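Local coordinates for protein ORF115 (WSSV285) (Wsv230) (Shrimp white spot syndrome virus, PDB 2ZUG) that acts as a dimeric viral DNA mimic that binds histones and disrupts nucleosome assembly, at residues T29-R34 / C46-S51; L11-D16 / E72-I77; D15-Y20 / R41-C46. All coordinates share one frame; numbering follows the deposited sequence.

Contact 1 (T29-R34 / C46-S51); sequences TVEAVR and CLKQGS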
ATOM      1  N   THR A  29       1.780  -9.462  13.625  1.00 59.40           N
ATOM      2  CA  THR A  29       1.857  -9.944  12.274  1.00 59.94           C
ATOM      3  C   THR A  29       1.785  -8.751  11.310  1.00 61.55           C
ATOM      4  O   THR A  29       2.248  -8.824  10.173  1.00 61.73           O
ATOM      5  CB  THR A  29       0.722 -10.877  11.967  1.00 60.58           C
ATOM      6  OG1 THR A  29      -0.502 -10.313  12.469  1.00 62.08           O
ATOM      7  CG2 THR A  29       0.987 -12.240  12.558  1.00 59.17           C
ATOM      8  N   VAL A  30       1.198  -7.650  11.763  1.00 61.01           N
ATOM      9  CA  VAL A  30       1.098  -6.461  10.936  1.00 59.07           C
ATOM     10  C   VAL A  30       2.416  -5.720  10.926  1.00 60.32           C
ATOM     11  O   VAL A  30       3.001  -5.472  11.971  1.00 60.18           O
ATOM     12  CB  VAL A  30       0.039  -5.535  11.471  1.00 57.27           C
ATOM     13  CG1 VAL A  30       0.096  -4.195  10.755  1.00 55.58           C
ATOM     14  CG2 VAL A  30      -1.282  -6.176  11.310  1.00 54.95           C
ATOM     15  N   GLU A  31       2.866  -5.335   9.742  1.00 61.63           N
ATOM     16  CA  GLU A  31       4.125  -4.632   9.623  1.00 62.66           C
ATOM     17  C   GLU A  31       3.932  -3.136   9.588  1.00 61.60           C
ATOM     18  O   GLU A  31       4.646  -2.386  10.249  1.00 60.42           O
ATOM     19  CB  GLU A  31       4.823  -5.087   8.376  1.00 66.36           C
ATOM     20  CG  GLU A  31       6.262  -4.722   8.353  1.00 73.26           C
ATOM     21  CD  GLU A  31       6.873  -5.012   6.992  1.00 78.65           C
ATOM     22  OE1 GLU A  31       6.650  -6.142   6.447  1.00 79.97           O
ATOM     23  OE2 GLU A  31       7.571  -4.096   6.467  1.00 81.76           O
ATOM     24  N   ALA A  32       2.966  -2.690   8.807  1.00 61.78           N
ATOM     25  CA  ALA A  32       2.692  -1.262   8.746  1.00 62.57           C
ATOM     26  C   ALA A  32       1.255  -1.032   8.350  1.00 62.94           C
ATOM     27  O   ALA A  32       0.554  -1.944   7.891  1.00 62.63           O
ATOM     28  CB  ALA A  32       3.624  -0.567   7.763  1.00 62.37           C
ATOM     29  N   VAL A  33       0.830   0.207   8.501  1.00 63.73           N
ATOM     30  CA  VAL A  33      -0.533   0.570   8.181  1.00 65.36           C
ATOM     31  C   VAL A  33      -0.500   1.953   7.532  1.00 66.74           C
ATOM     32  O   VAL A  33       0.349   2.769   7.891  1.00 68.26           O
ATOM     33  CB  VAL A  33      -1.345   0.512   9.487  1.00 64.37           C
ATOM     34  CG1 VAL A  33      -2.226   1.698   9.636  1.00 64.26           C
ATOM     35  CG2 VAL A  33      -2.148  -0.775   9.499  1.00 64.05           C
ATOM     36  N   ARG A  34      -1.381   2.233   6.569  1.00 67.75           N
ATOM     37  CA  ARG A  34      -1.331   3.553   5.908  1.00 68.38           C
ATOM     38  C   ARG A  34      -2.685   4.025   5.447  1.00 68.82           C
ATOM     39  O   ARG A  34      -3.368   3.288   4.748  1.00 69.74           O
ATOM     40  CB  ARG A  34      -0.414   3.493   4.676  1.00 67.97           C
ATOM     41  CG  ARG A  34       0.372   4.753   4.407  1.00 68.06           C
ATOM     42  CD  ARG A  34       1.219   4.608   3.144  1.00 72.27           C
ATOM     43  NE  ARG A  34       2.118   5.752   2.945  1.00 73.19           N
ATOM     44  CZ  ARG A  34       3.056   6.114   3.817  1.00 73.75           C
ATOM     45  NH1 ARG A  34       3.215   5.420   4.944  1.00 75.76           N
ATOM     46  NH2 ARG A  34       3.835   7.159   3.575  1.00 72.53           N
ATOM     47  N   CYS A  46      -0.386  -3.726   5.609  1.00 63.73           N
ATOM     48  CA  CYS A  46       0.642  -4.547   4.972  1.00 64.74           C
ATOM     49  C   CYS A  46       1.231  -5.462   6.097  1.00 64.33           C
ATOM     50  O   CYS A  46       1.613  -4.984   7.169  1.00 63.25           O
ATOM     51  CB  CYS A  46       1.720  -3.626   4.272  1.00 64.77           C
ATOM     52  SG  CYS A  46       1.190  -1.882   3.622  1.00 64.97           S
ATOM     53  N   LEU A  47       1.261  -6.771   5.847  1.00 64.52           N
ATOM     54  CA  LEU A  47       1.762  -7.781   6.796  1.00 66.56           C
ATOM     55  C   LEU A  47       3.271  -8.078   6.802  1.00 68.57           C
ATOM     56  O   LEU A  47       3.936  -7.944   5.786  1.00 70.79           O
ATOM     57  CB  LEU A  47       1.063  -9.108   6.530  1.00 64.00           C
ATOM     58  CG  LEU A  47      -0.445  -8.990   6.384  1.00 64.57           C
ATOM     59  CD1 LEU A  47      -1.073 -10.332   6.034  1.00 63.72           C
ATOM     60  CD2 LEU A  47      -0.998  -8.468   7.690  1.00 64.98           C
ATOM     61  N   LYS A  48       3.813  -8.500   7.944  1.00 69.90           N
ATOM     62  CA  LYS A  48       5.223  -8.874   8.018  1.00 70.48           C
ATOM     63  C   LYS A  48       5.398 -10.124   7.135  1.00 72.31           C
ATOM     64  O   LYS A  48       4.490 -10.959   7.020  1.00 71.55           O
ATOM     65  CB  LYS A  48       5.631  -9.213   9.461  1.00 68.76           C
ATOM     66  CG  LYS A  48       5.918  -8.007  10.357  1.00 69.19           C
ATOM     67  CD  LYS A  48       6.180  -8.400  11.831  1.00 69.48           C
ATOM     68  CE  LYS A  48       6.369  -7.155  12.729  1.00 71.00           C
ATOM     69  NZ  LYS A  48       6.183  -7.311  14.243  1.00 72.19           N
ATOM     70  N   GLN A  49       6.567 -10.249   6.512  1.00 75.37           N
ATOM     71  CA  GLN A  49       6.861 -11.386   5.644  1.00 78.66           C
ATOM     72  C   GLN A  49       6.667 -12.739   6.325  1.00 78.98           C
ATOM     73  O   GLN A  49       7.079 -12.949   7.466  1.00 79.70           O
ATOM     74  CB  GLN A  49       8.289 -11.295   5.144  1.00 82.01           C
ATOM     75  CG  GLN A  49       8.677 -12.422   4.173  1.00 88.13           C
ATOM     76  CD  GLN A  49      10.205 -12.575   4.042  1.00 90.75           C
ATOM     77  OE1 GLN A  49      10.884 -13.024   4.984  1.00 91.52           O
ATOM     78  NE2 GLN A  49      10.749 -12.187   2.880  1.00 92.12           N
ATOM     79  N   GLY A  50       6.048 -13.674   5.618  1.00 79.27           N
ATOM     80  CA  GLY A  50       5.823 -14.984   6.205  1.00 77.58           C
ATOM     81  C   GLY A  50       4.613 -15.018   7.124  1.00 77.12           C
ATOM     82  O   GLY A  50       3.871 -16.010   7.157  1.00 77.60           O
ATOM     83  N   SER A  51       4.391 -13.925   7.850  1.00 75.18           N
ATOM     84  CA  SER A  51       3.284 -13.850   8.784  1.00 72.94           C
ATOM     85  C   SER A  51       1.909 -14.108   8.195  1.00 72.16           C
ATOM     86  O   SER A  51       1.660 -13.921   7.008  1.00 73.04           O
ATOM     87  CB  SER A  51       3.285 -12.491   9.451  1.00 72.17           C
ATOM     88  OG  SER A  51       4.580 -12.197   9.921  1.00 72.82           O
TER
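A classic beta bulge interrupts the antiparallel hairpin of strands 30-35 and 42-47 where Glu31 and Ala32 together face Cys46. The carbonyl oxygen of Cys46 is gripped twice: Glu31 N donates to Cys46 O at 2.9 Å, in the carbonyl plane, and Ala32 N reaches the same Cys46 O at 3.1 Å along a straighter N-H (168°). Cys46 N returns a bond to Ala32 O at 3.0 Å, which makes Ala32 and Cys46 a hydrogen-bonded pair with both side chains on one face. Val30 and Leu47 form the non-hydrogen-bonded pair beyond the bulge. Their side chains diverge, the nearest approach being a loose one of Val30 CG2 to Leu47 CD2, 4.3 Å; both residues pack on Phe53 of strand 53-55.

Past the paired strands, Lys48 N makes an almost linear bond to Thr29 O (2.7 Å, 175°). The side chains of Glu31 and Lys48 cross obliquely at the outer surface, where Glu31 CB meets Lys48 CG at 3.7 Å. This is an apolar meeting of the chain stems rather than an ion pair. Glu31 CG stands anti to the backbone N (chi1 -164°), and the extended chain carries OE1 alongside Leu47 O and Lys48 CA. OE1 and Leu47 O, both acceptors, make no hydrogen bond; OE1 has a long, weak ion pair with Arg34 of the second subunit. The ammonium group of Lys48 bonds to the carbonyl of Asp28. At the open end of the hairpin, Thr29 CG2 lies 3.9 Å from Ser51 CB, so the residue leading into strand 30-35 meets the loop that leaves strand 42-47. Two successive residues set against one on the partner strand, sharing a single carbonyl acceptor, are the signature of a classic bulge in an antiparallel beta hairpin.

Contact 2 (L11-D16 / E72-I77); sequences LLVGDD and EIQPMI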
ATOM      1  N   LEU A  11      -7.230  -4.271   3.118  1.00 65.22           N
ATOM      2  CA  LEU A  11      -7.674  -2.952   3.526  1.00 66.38           C
ATOM      3  C   LEU A  11      -8.731  -2.964   4.612  1.00 66.52           C
ATOM      4  O   LEU A  11      -9.465  -3.930   4.779  1.00 66.26           O
ATOM      5  CB  LEU A  11      -8.243  -2.191   2.326  1.00 67.41           C
ATOM      6  CG  LEU A  11      -7.479  -2.168   1.004  1.00 67.89           C
ATOM      7  CD1 LEU A  11      -8.397  -1.592  -0.052  1.00 66.48           C
ATOM      8  CD2 LEU A  11      -6.182  -1.369   1.145  1.00 67.38           C
ATOM      9  N   LEU A  12      -8.791  -1.851   5.333  1.00 66.46           N
ATOM     10  CA  LEU A  12      -9.762  -1.629   6.386  1.00 67.12           C
ATOM     11  C   LEU A  12     -10.606  -0.461   5.901  1.00 68.93           C
ATOM     12  O   LEU A  12     -10.096   0.633   5.683  1.00 69.89           O
ATOM     13  CB  LEU A  12      -9.096  -1.199   7.693  1.00 65.48           C
ATOM     14  CG  LEU A  12      -8.316  -2.210   8.516  1.00 63.41           C
ATOM     15  CD1 LEU A  12      -7.910  -1.549   9.787  1.00 61.54           C
ATOM     16  CD2 LEU A  12      -9.138  -3.426   8.796  1.00 61.84           C
ATOM     17  N   VAL A  13     -11.902  -0.677   5.746  1.00 70.24           N
ATOM     18  CA  VAL A  13     -12.757   0.392   5.283  1.00 70.34           C
ATOM     19  C   VAL A  13     -13.803   0.643   6.325  1.00 70.18           C
ATOM     20  O   VAL A  13     -14.531  -0.273   6.677  1.00 69.90           O
ATOM     21  CB  VAL A  13     -13.458   0.001   3.989  1.00 71.34           C
ATOM     22  CG1 VAL A  13     -13.869   1.259   3.260  1.00 72.18           C
ATOM     23  CG2 VAL A  13     -12.542  -0.891   3.126  1.00 71.07           C
ATOM     24  N   GLY A  14     -13.886   1.873   6.815  1.00 70.62           N
ATOM     25  CA  GLY A  14     -14.886   2.153   7.822  1.00 72.41           C
ATOM     26  C   GLY A  14     -15.160   3.626   7.951  1.00 74.17           C
ATOM     27  O   GLY A  14     -14.363   4.439   7.491  1.00 74.14           O
ATOM     28  N   ASP A  15     -16.284   3.970   8.585  1.00 76.33           N
ATOM     29  CA  ASP A  15     -16.676   5.366   8.763  1.00 78.40           C
ATOM     30  C   ASP A  15     -16.020   5.982   9.976  1.00 78.68           C
ATOM     31  O   ASP A  15     -16.064   7.198  10.173  1.00 79.01           O
ATOM     32  CB  ASP A  15     -18.199   5.493   8.873  1.00 80.31           C
ATOM     33  CG  ASP A  15     -18.917   4.997   7.616  1.00 82.62           C
ATOM     34  OD1 ASP A  15     -18.291   5.037   6.512  1.00 83.56           O
ATOM     35  OD2 ASP A  15     -20.105   4.580   7.732  1.00 82.90           O
ATOM     36  N   ASP A  16     -15.428   5.140  10.810  1.00 78.39           N
ATOM     37  CA  ASP A  16     -14.738   5.660  11.961  1.00 77.89           C
ATOM     38  C   ASP A  16     -13.407   4.976  12.002  1.00 77.55           C
ATOM     39  O   ASP A  16     -13.313   3.839  12.462  1.00 78.73           O
ATOM     40  CB  ASP A  16     -15.473   5.367  13.240  1.00 78.03           C
ATOM     41  CG  ASP A  16     -14.789   5.992  14.416  1.00 79.08           C
ATOM     42  OD1 ASP A  16     -13.635   6.480  14.214  1.00 76.67           O
ATOM     43  OD2 ASP A  16     -15.400   5.993  15.522  1.00 80.23           O
ATOM     44  N   GLU A  72     -14.944  -2.814   7.771  1.00 82.65           N
ATOM     45  CA  GLU A  72     -15.039  -3.947   6.871  1.00 83.61           C
ATOM     46  C   GLU A  72     -13.641  -4.268   6.367  1.00 82.67           C
ATOM     47  O   GLU A  72     -12.827  -3.376   6.174  1.00 82.58           O
ATOM     48  CB  GLU A  72     -15.944  -3.571   5.715  1.00 86.29           C
ATOM     49  CG  GLU A  72     -16.828  -4.679   5.216  1.00 90.91           C
ATOM     50  CD  GLU A  72     -17.788  -4.188   4.126  1.00 94.17           C
ATOM     51  OE1 GLU A  72     -17.331  -3.912   2.979  1.00 94.40           O
ATOM     52  OE2 GLU A  72     -19.005  -4.069   4.427  1.00 96.48           O
ATOM     53  N   ILE A  73     -13.348  -5.541   6.170  1.00 82.03           N
ATOM     54  CA  ILE A  73     -12.029  -5.910   5.689  1.00 82.70           C
ATOM     55  C   ILE A  73     -12.171  -6.339   4.246  1.00 84.24           C
ATOM     56  O   ILE A  73     -12.875  -7.307   3.956  1.00 85.14           O
ATOM     57  CB  ILE A  73     -11.424  -7.074   6.500  1.00 81.47           C
ATOM     58  CG1 ILE A  73     -11.195  -6.635   7.942  1.00 80.30           C
ATOM     59  CG2 ILE A  73     -10.112  -7.531   5.871  1.00 80.70           C
ATOM     60  CD1 ILE A  73     -10.886  -7.777   8.877  1.00 80.28           C
ATOM     61  N   GLN A  74     -11.506  -5.620   3.342  1.00 85.17           N
ATOM     62  CA  GLN A  74     -11.584  -5.927   1.917  1.00 84.63           C
ATOM     63  C   GLN A  74     -10.195  -6.126   1.337  1.00 83.75           C
ATOM     64  O   GLN A  74      -9.193  -5.668   1.920  1.00 83.88           O
ATOM     65  CB  GLN A  74     -12.274  -4.786   1.185  1.00 85.30           C
ATOM     66  CG  GLN A  74     -13.624  -4.449   1.737  1.00 88.46           C
ATOM     67  CD  GLN A  74     -14.178  -3.191   1.107  1.00 91.78           C
ATOM     68  OE1 GLN A  74     -14.136  -3.037  -0.121  1.00 93.50           O
ATOM     69  NE2 GLN A  74     -14.708  -2.281   1.933  1.00 92.01           N
ATOM     70  N   PRO A  75     -10.110  -6.836   0.194  1.00 82.25           N
ATOM     71  CA  PRO A  75      -8.826  -7.087  -0.468  1.00 81.44           C
ATOM     72  C   PRO A  75      -8.294  -5.814  -1.099  1.00 81.20           C
ATOM     73  O   PRO A  75      -9.026  -4.831  -1.271  1.00 80.67           O
ATOM     74  CB  PRO A  75      -9.166  -8.153  -1.510  1.00 81.02           C
ATOM     75  CG  PRO A  75     -10.617  -7.967  -1.750  1.00 79.97           C
ATOM     76  CD  PRO A  75     -11.163  -7.687  -0.384  1.00 81.41           C
HETATM   77  N   MSE A  76      -7.009  -5.806  -1.418  1.00 81.13           N
HETATM   78  CA  MSE A  76      -6.468  -4.622  -2.048  1.00 81.22           C
HETATM   79  C   MSE A  76      -6.803  -4.740  -3.512  1.00 79.66           C
HETATM   80  O   MSE A  76      -6.992  -5.835  -4.035  1.00 79.55           O
HETATM   81  CB  MSE A  76      -4.967  -4.517  -1.833  1.00 82.98           C
HETATM   82  CG  MSE A  76      -4.652  -4.006  -0.460  1.00 85.80           C
HETATM   83 SE   MSE A  76      -2.809  -3.435  -0.237  1.00 91.41          SE
HETATM   84  CE  MSE A  76      -1.929  -4.983  -1.132  1.00 90.50           C
ATOM     85  N   ILE A  77      -6.898  -3.606  -4.176  1.00 78.02           N
ATOM     86  CA  ILE A  77      -7.243  -3.636  -5.573  1.00 75.47           C
ATOM     87  C   ILE A  77      -6.103  -3.055  -6.372  1.00 72.94           C
ATOM     88  O   ILE A  77      -5.456  -2.110  -5.929  1.00 71.83           O
ATOM     89  CB  ILE A  77      -8.517  -2.783  -5.861  1.00 75.65           C
ATOM     90  CG1 ILE A  77      -9.389  -2.680  -4.621  1.00 74.76           C
ATOM     91  CG2 ILE A  77      -9.357  -3.443  -6.932  1.00 76.74           C
ATOM     92  CD1 ILE A  77     -10.503  -1.697  -4.786  1.00 74.55           C
TER
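Leu11 N donates to Gln74 O at 2.7 Å, and the return bond from Gln74 N to Leu11 O is longer, 3.0 Å. Two residues further on, Val13 N reaches Glu72 O at 2.9 Å, whereas the reciprocal bond from Glu72 N to Val13 O is bent and weak. Leu11 with Gln74 and Val13 with Glu72 are thus the hydrogen-bonded pairs, and Leu12 with Ile73 is the non-hydrogen-bonded pair between them. The short strand segments run antiparallel with their directions 145° apart.

Leu12 and Ile73 lie side by side and point the same way, the methyl Leu12 CD2 against Ile73 CG1 at 3.9 Å. Both chains stand on the same face as a cross-strand pair, with Leu12 CG (chi1 -73°) and Ile73 CG1 each beside its own backbone N. Leu11, Val13, Glu72 and Gln74 occupy the opposite face, where the exact placing of the Gln74 amide against Val13 is doubtful. Beyond the last paired residue the chain continues alongside Leu11: the side chain of Met76, a selenomethionine, crosses that of Leu11 roughly perpendicularly, its CG meeting the CD2 branch, while Leu11 CD1 approaches Pro75 O at 3.5 Å.

Pro79 of the second subunit packs on both Leu11 and Gln74, and Met44 of that subunit touches Met76, so the Leu11-Gln74 end of this face and the chain after it take part in the dimer contact. On its other edge, strand 10-13 bonds through Leu12 to Tyr43 of strand 42-47. The pairing is that of an antiparallel sheet in which the last strand of the fold, 72-74, forms an edge within the chain beside strand 10-13.

Contact 3 (D15-Y20 / R41-C46); sequences DDTSRY and RVYMVC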
ATOM      1  N   ASP A  15     -16.284   3.970   8.585  1.00 76.33           N
ATOM      2  CA  ASP A  15     -16.676   5.366   8.763  1.00 78.40           C
ATOM      3  C   ASP A  15     -16.020   5.982   9.976  1.00 78.68           C
ATOM      4  O   ASP A  15     -16.064   7.198  10.173  1.00 79.01           O
ATOM      5  CB  ASP A  15     -18.199   5.493   8.873  1.00 80.31           C
ATOM      6  CG  ASP A  15     -18.917   4.997   7.616  1.00 82.62           C
ATOM      7  OD1 ASP A  15     -18.291   5.037   6.512  1.00 83.56           O
ATOM      8  OD2 ASP A  15     -20.105   4.580   7.732  1.00 82.90           O
ATOM      9  N   ASP A  16     -15.428   5.140  10.810  1.00 78.39           N
ATOM     10  CA  ASP A  16     -14.738   5.660  11.961  1.00 77.89           C
ATOM     11  C   ASP A  16     -13.407   4.976  12.002  1.00 77.55           C
ATOM     12  O   ASP A  16     -13.313   3.839  12.462  1.00 78.73           O
ATOM     13  CB  ASP A  16     -15.473   5.367  13.240  1.00 78.03           C
ATOM     14  CG  ASP A  16     -14.789   5.992  14.416  1.00 79.08           C
ATOM     15  OD1 ASP A  16     -13.635   6.480  14.214  1.00 76.67           O
ATOM     16  OD2 ASP A  16     -15.400   5.993  15.522  1.00 80.23           O
ATOM     17  N   THR A  17     -12.385   5.676  11.520  1.00 76.53           N
ATOM     18  CA  THR A  17     -11.038   5.142  11.472  1.00 75.13           C
ATOM     19  C   THR A  17     -10.140   5.721  12.548  1.00 75.09           C
ATOM     20  O   THR A  17      -8.937   5.459  12.554  1.00 74.57           O
ATOM     21  CB  THR A  17     -10.390   5.404  10.105  1.00 75.02           C
ATOM     22  OG1 THR A  17     -10.305   6.814   9.853  1.00 73.79           O
ATOM     23  CG2 THR A  17     -11.204   4.737   9.021  1.00 75.28           C
ATOM     24  N   SER A  18     -10.719   6.469  13.485  1.00 74.98           N
ATOM     25  CA  SER A  18      -9.912   7.092  14.528  1.00 74.99           C
ATOM     26  C   SER A  18      -9.062   6.180  15.399  1.00 75.92           C
ATOM     27  O   SER A  18      -8.150   6.673  16.060  1.00 76.31           O
ATOM     28  CB  SER A  18     -10.774   7.968  15.431  1.00 73.52           C
ATOM     29  OG  SER A  18     -11.824   7.229  16.003  1.00 73.02           O
ATOM     30  N   ARG A  19      -9.336   4.873  15.419  1.00 76.59           N
ATOM     31  CA  ARG A  19      -8.526   3.971  16.247  1.00 77.67           C
ATOM     32  C   ARG A  19      -7.793   2.884  15.475  1.00 76.28           C
ATOM     33  O   ARG A  19      -7.046   2.102  16.052  1.00 76.19           O
ATOM     34  CB  ARG A  19      -9.383   3.298  17.324  1.00 81.41           C
ATOM     35  CG  ARG A  19      -9.645   4.134  18.554  1.00 85.29           C
ATOM     36  CD  ARG A  19     -10.060   3.266  19.744  1.00 90.34           C
ATOM     37  NE  ARG A  19     -10.347   4.102  20.915  1.00 96.48           N
ATOM     38  CZ  ARG A  19      -9.459   4.901  21.533  1.00 99.27           C
ATOM     39  NH1 ARG A  19      -8.194   4.973  21.106  1.00100.20           N
ATOM     40  NH2 ARG A  19      -9.847   5.675  22.558  1.00100.22           N
ATOM     41  N   TYR A  20      -8.005   2.844  14.171  1.00 75.07           N
ATOM     42  CA  TYR A  20      -7.396   1.839  13.320  1.00 74.21           C
ATOM     43  C   TYR A  20      -5.915   1.588  13.514  1.00 73.71           C
ATOM     44  O   TYR A  20      -5.496   0.457  13.737  1.00 72.65           O
ATOM     45  CB  TYR A  20      -7.635   2.204  11.867  1.00 74.48           C
ATOM     46  CG  TYR A  20      -9.030   1.940  11.403  1.00 76.55           C
ATOM     47  CD1 TYR A  20     -10.115   2.057  12.267  1.00 77.01           C
ATOM     48  CD2 TYR A  20      -9.276   1.601  10.081  1.00 79.12           C
ATOM     49  CE1 TYR A  20     -11.408   1.845  11.826  1.00 78.44           C
ATOM     50  CE2 TYR A  20     -10.578   1.387   9.619  1.00 80.99           C
ATOM     51  CZ  TYR A  20     -11.639   1.512  10.499  1.00 80.42           C
ATOM     52  OH  TYR A  20     -12.920   1.313  10.027  1.00 82.06           O
ATOM     53  N   ARG A  41     -11.805   6.826   4.436  1.00 75.03           N
ATOM     54  CA  ARG A  41     -12.375   5.644   5.031  1.00 74.71           C
ATOM     55  C   ARG A  41     -11.538   4.417   4.755  1.00 72.86           C
ATOM     56  O   ARG A  41     -11.945   3.297   5.124  1.00 72.62           O
ATOM     57  CB  ARG A  41     -13.793   5.450   4.510  1.00 77.56           C
ATOM     58  CG  ARG A  41     -14.712   6.626   4.852  1.00 80.83           C
ATOM     59  CD  ARG A  41     -16.020   6.481   4.125  1.00 84.03           C
ATOM     60  NE  ARG A  41     -15.781   6.453   2.683  1.00 86.86           N
ATOM     61  CZ  ARG A  41     -16.704   6.168   1.766  1.00 88.23           C
ATOM     62  NH1 ARG A  41     -17.955   5.877   2.126  1.00 89.34           N
ATOM     63  NH2 ARG A  41     -16.373   6.176   0.482  1.00 88.77           N
ATOM     64  N   VAL A  42     -10.376   4.625   4.118  1.00 70.05           N
ATOM     65  CA  VAL A  42      -9.474   3.514   3.793  1.00 67.52           C
ATOM     66  C   VAL A  42      -8.084   3.512   4.431  1.00 66.09           C
ATOM     67  O   VAL A  42      -7.436   4.540   4.570  1.00 65.94           O
ATOM     68  CB  VAL A  42      -9.276   3.359   2.267  1.00 66.31           C
ATOM     69  CG1 VAL A  42      -8.353   2.169   1.955  1.00 64.48           C
ATOM     70  CG2 VAL A  42     -10.603   3.126   1.609  1.00 66.13           C
ATOM     71  N   TYR A  43      -7.660   2.318   4.827  1.00 64.61           N
ATOM     72  CA  TYR A  43      -6.351   2.064   5.398  1.00 62.33           C
ATOM     73  C   TYR A  43      -5.818   0.770   4.816  1.00 63.68           C
ATOM     74  O   TYR A  43      -6.519  -0.256   4.737  1.00 61.73           O
ATOM     75  CB  TYR A  43      -6.413   1.909   6.892  1.00 59.25           C
ATOM     76  CG  TYR A  43      -6.227   3.176   7.628  1.00 56.82           C
ATOM     77  CD1 TYR A  43      -7.231   4.137   7.668  1.00 57.26           C
ATOM     78  CD2 TYR A  43      -5.058   3.409   8.327  1.00 55.85           C
ATOM     79  CE1 TYR A  43      -7.070   5.314   8.409  1.00 56.63           C
ATOM     80  CE2 TYR A  43      -4.880   4.572   9.065  1.00 55.99           C
ATOM     81  CZ  TYR A  43      -5.888   5.513   9.102  1.00 56.77           C
ATOM     82  OH  TYR A  43      -5.698   6.642   9.850  1.00 59.02           O
HETATM   83  N   MSE A  44      -4.567   0.832   4.388  1.00 66.49           N
HETATM   84  CA  MSE A  44      -3.928  -0.333   3.845  1.00 68.69           C
HETATM   85  C   MSE A  44      -3.195  -0.950   5.020  1.00 67.96           C
HETATM   86  O   MSE A  44      -2.572  -0.240   5.848  1.00 67.52           O
HETATM   87  CB  MSE A  44      -2.925   0.064   2.791  1.00 75.14           C
HETATM   88  CG  MSE A  44      -3.479   0.984   1.709  1.00 84.74           C
HETATM   89 SE   MSE A  44      -2.073   2.150   0.916  1.00 97.87          SE
HETATM   90  CE  MSE A  44      -0.934   0.747   0.036  1.00 91.02           C
ATOM     91  N   VAL A  45      -3.295  -2.270   5.101  1.00 65.42           N
ATOM     92  CA  VAL A  45      -2.631  -3.033   6.132  1.00 63.42           C
ATOM     93  C   VAL A  45      -1.676  -3.961   5.406  1.00 63.15           C
ATOM     94  O   VAL A  45      -2.098  -4.857   4.664  1.00 62.03           O
ATOM     95  CB  VAL A  45      -3.645  -3.862   6.948  1.00 62.67           C
ATOM     96  CG1 VAL A  45      -2.922  -4.711   7.993  1.00 59.97           C
ATOM     97  CG2 VAL A  45      -4.640  -2.934   7.591  1.00 60.59           C
ATOM     98  N   CYS A  46      -0.386  -3.726   5.609  1.00 63.73           N
ATOM     99  CA  CYS A  46       0.642  -4.547   4.972  1.00 64.74           C
ATOM    100  C   CYS A  46       1.231  -5.462   6.097  1.00 64.33           C
ATOM    101  O   CYS A  46       1.613  -4.984   7.169  1.00 63.25           O
ATOM    102  CB  CYS A  46       1.720  -3.626   4.272  1.00 64.77           C
ATOM    103  SG  CYS A  46       1.190  -1.882   3.622  1.00 64.97           S
TER
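Thr17 and Tyr20 pack against Tyr43 of strand 42-47 through apolar and aromatic contacts. Thr17 CB sits 3.7 Å from Tyr43 CE1, with OG1 of Thr17 close to the same ring carbon; its chi1 of 61° places that hydroxyl between the backbone N and the carbonyl carbon. Tyr20 adds an oblique aromatic pair with Tyr43, their ring centroids 5.7 Å apart and their planes inclined at 54°.

The charged contact is looser. Asp15 and Arg41 run side by side with carboxylate and guanidinium planes nearly parallel. Asp15 OD1 touches the methylene Arg41 CD at 3.6 Å and lies near the guanidinium plane, at its edge, but stays 4.5 Å from Arg41 NH1, beyond a salt bridge; Arg41 pairs instead with Asp39.

Hydrogen bonds shape the loop itself. Asp16 OD1 accepts from both Ser18 OG (2.7 Å) and Ser18 N (3.0 Å), the latter closing an Asx turn, and a type I turn follows from Thr17 to Tyr20.

The loop leads from strand 10-13 into helix 20-25, with Tyr20 also packed on Leu12 and its hydroxyl bonded to Asp68, while Tyr43 reaches across to Val33 and Lys35 of strand 30-35.

In the fold
All three contacts involve one four-stranded antiparallel sheet ordered 30-35, 42-47, 10-13, 72-74; contacts 1 and 2 pair its strands, while contact 3 sets a loop against it. Contacts 1 and 2 bring in the two outermost strands on opposite sides of the chain's centre and rely on backbone hydrogen bonds, a bulged pairing in one and a regular ladder in the other. Contact 3 has no hydrogen bond across its segments and works through side chains. Contact 1 is the most peripheral, its centre about 10 Å from that of the chain. Contacts 2 and 3 lie nearer, about 6 and 7 Å, contact 3 around buried Tyr20 and Tyr43 with Asp15 and Arg41 exposed. Each touches the second subunit.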